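PDB 3AFE: hydroxylase, putative from Mycobacterium tuberculosis, which probably catalyses the FMNH2-dependent ortho-hydroxylation of the phenolic secosteroid 3-HSA to the catechol 3,4-DHSA during cholesterol breakdown, as the oxygenase component of a two-component monooxygenase. Local coordinates for residues E177-W182 with T194-D199. Numbering follows the deposited sequence.
Sequences EIKDVW and TLVVKD
Ile178 and Leu195 share one rotation about their first side-chain bond: CG1 of Ile178 (chi1 -60°) and CG of Leu195 (chi1 -53°) each stand anti to their own carbonyl carbon, and the two side chains lie alongside each other, pointing the same way. They touch where Ile178 CG1 meets Leu195 CD2 at 4.2 Å. Their residues form the non-hydrogen-bonded pair of a short antiparallel ladder, by which strand 177-179 lines the edge of strand 193-198 in the beta domain of this acyl-CoA dehydrogenase-like fold. Hydrogen-bonded pairs flank it. In one, Glu177 N gives to Val196 O at 3.0 Å and Val196 N returns to Glu177 O. In the other, Lys179 N reaches Thr194 O at 2.8 Å, while Thr194 N bonds to Lys179 O. The CA-H groups of Ile178 and Leu195 add weaker contacts to Thr194 O and Glu177 O. An apolar residue suits position 195, because Leu195 is buried against Ser142 of strand 132-142, close to the FMN site inferred from relatives; Ile178, partly exposed, covers it from the side with CG1. The other face carries Glu177, Lys179, Thr194 and Val196; there the long chains of Glu177 and Lys179 suit an exposed surface, and beta-branched Thr194 and Val196 favour the extended backbone. Beyond the ladder the chain continues to Asp180, whose carboxylate forms a salt bridge with Arg34. At Val181 the CB points toward strand 193-198, and the side chain crosses Thr194 obliquely, with methyl CG2 against Thr194 OG1 at 3.5 Å.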
loop_
_atom_site.group_PDB
_atom_site.type_symbol
_atom_site.label_atom_id
_atom_site.label_comp_id
_atom_site.label_asym_id
_atom_site.label_seq_id
_atom_site.Cartn_x
_atom_site.Cartn_y
_atom_site.Cartn_z
ATOM N N GLU A 177 1.317 40.160 20.469
ATOM C CA GLU A 177 0.939 39.330 21.605
ATOM C C GLU A 177 1.068 37.833 21.279
ATOM O O GLU A 177 0.622 37.370 20.224
ATOM C CB GLU A 177 -0.493 39.642 22.046
ATOM C CG GLU A 177 -0.901 38.915 23.319
ATOM C CD GLU A 177 -2.378 39.080 23.669
ATOM O OE1 GLU A 177 -3.124 39.691 22.865
ATOM O OE2 GLU A 177 -2.785 38.590 24.752
ATOM N N ILE A 178 1.692 37.090 22.186
ATOM C CA ILE A 178 1.755 35.641 22.074
ATOM C C ILE A 178 0.602 34.992 22.833
ATOM O O ILE A 178 0.588 34.964 24.066
ATOM C CB ILE A 178 3.074 35.097 22.625
ATOM C CG1 ILE A 178 4.254 35.694 21.853
ATOM C CG2 ILE A 178 3.082 33.582 22.551
ATOM C CD1 ILE A 178 5.562 34.975 22.081
ATOM N N LYS A 179 -0.370 34.477 22.091
ATOM C CA LYS A 179 -1.539 33.846 22.688
ATOM C C LYS A 179 -1.244 32.361 22.907
ATOM O O LYS A 179 -0.777 31.669 21.996
ATOM C CB LYS A 179 -2.745 34.015 21.763
ATOM C CG LYS A 179 -3.977 34.576 22.445
ATOM C CD LYS A 179 -3.819 36.071 22.697
ATOM C CE LYS A 179 -4.797 36.578 23.760
ATOM N NZ LYS A 179 -6.215 36.632 23.291
ATOM N N ASP A 180 -1.495 31.864 24.111
ATOM C CA ASP A 180 -1.199 30.461 24.398
ATOM C C ASP A 180 -2.384 29.568 24.063
ATOM O O ASP A 180 -3.430 29.634 24.711
ATOM C CB ASP A 180 -0.769 30.259 25.851
ATOM C CG ASP A 180 -0.348 28.826 26.136
ATOM O OD1 ASP A 180 -0.625 27.945 25.294
ATOM O OD2 ASP A 180 0.261 28.576 27.195
ATOM N N VAL A 181 -2.211 28.732 23.047
ATOM C CA VAL A 181 -3.290 27.874 22.576
ATOM C C VAL A 181 -2.800 26.473 22.193
ATOM O O VAL A 181 -3.521 25.707 21.558
ATOM C CB VAL A 181 -3.987 28.497 21.361
ATOM C CG1 VAL A 181 -4.595 29.828 21.731
ATOM C CG2 VAL A 181 -2.995 28.663 20.223
ATOM N N TRP A 182 -1.575 26.148 22.591
ATOM C CA TRP A 182 -0.928 24.919 22.174
ATOM C C TRP A 182 -1.328 23.717 23.032
ATOM O O TRP A 182 -0.657 23.384 24.006
ATOM C CB TRP A 182 0.589 25.099 22.198
ATOM C CG TRP A 182 1.325 24.083 21.362
ATOM C CD1 TRP A 182 2.364 23.298 21.756
ATOM C CD2 TRP A 182 1.064 23.748 19.998
ATOM N NE1 TRP A 182 2.777 22.503 20.718
ATOM C CE2 TRP A 182 1.994 22.759 19.627
ATOM C CE3 TRP A 182 0.138 24.194 19.053
ATOM C CZ2 TRP A 182 2.018 22.197 18.349
ATOM C CZ3 TRP A 182 0.160 23.642 17.786
ATOM C CH2 TRP A 182 1.095 22.653 17.443
ATOM N N THR A 194 0.151 31.313 19.070
ATOM C CA THR A 194 -0.438 32.257 18.131
ATOM C C THR A 194 0.093 33.682 18.316
ATOM O O THR A 194 0.363 34.123 19.434
ATOM C CB THR A 194 -1.970 32.227 18.229
ATOM O OG1 THR A 194 -2.451 31.009 17.645
ATOM C CG2 THR A 194 -2.581 33.408 17.494
ATOM N N LEU A 195 0.249 34.384 17.198
ATOM C CA LEU A 195 0.834 35.717 17.168
ATOM C C LEU A 195 -0.219 36.723 16.714
ATOM O O LEU A 195 -0.763 36.608 15.604
ATOM C CB LEU A 195 2.014 35.736 16.195
ATOM C CG LEU A 195 3.079 34.663 16.419
ATOM C CD1 LEU A 195 4.169 34.734 15.352
ATOM C CD2 LEU A 195 3.671 34.818 17.804
ATOM N N VAL A 196 -0.521 37.694 17.572
ATOM C CA VAL A 196 -1.512 38.707 17.228
ATOM C C VAL A 196 -0.843 40.057 17.029
ATOM O O VAL A 196 -0.091 40.530 17.889
ATOM C CB VAL A 196 -2.618 38.828 18.290
ATOM C CG1 VAL A 196 -3.688 39.827 17.834
ATOM C CG2 VAL A 196 -3.230 37.451 18.582
ATOM N N VAL A 197 -1.122 40.661 15.878
ATOM C CA VAL A 197 -0.507 41.915 15.461
ATOM C C VAL A 197 -1.602 42.893 15.048
ATOM O O VAL A 197 -2.357 42.628 14.107
ATOM C CB VAL A 197 0.424 41.705 14.243
ATOM C CG1 VAL A 197 1.107 43.008 13.874
ATOM C CG2 VAL A 197 1.447 40.618 14.518
ATOM N N LYS A 198 -1.674 44.024 15.741
ATOM C CA LYS A 198 -2.763 44.985 15.549
ATOM C C LYS A 198 -2.225 46.364 15.172
ATOM O O LYS A 198 -1.599 47.035 15.995
ATOM C CB LYS A 198 -3.578 45.095 16.840
ATOM C CG LYS A 198 -5.047 45.343 16.638
ATOM C CD LYS A 198 -5.385 46.808 16.581
ATOM C CE LYS A 198 -6.719 47.006 15.874
ATOM N NZ LYS A 198 -7.699 45.927 16.190
ATOM N N ASP A 199 -2.464 46.787 13.935
ATOM C CA ASP A 199 -2.096 48.131 13.508
ATOM C C ASP A 199 -0.636 48.432 13.851
ATOM O O ASP A 199 -0.338 49.346 14.624
ATOM C CB ASP A 199 -3.028 49.162 14.158
ATOM C CG ASP A 199 -4.466 49.069 13.643
ATOM O OD1 ASP A 199 -4.675 48.978 12.412
ATOM O OD2 ASP A 199 -5.397 49.115 14.472
#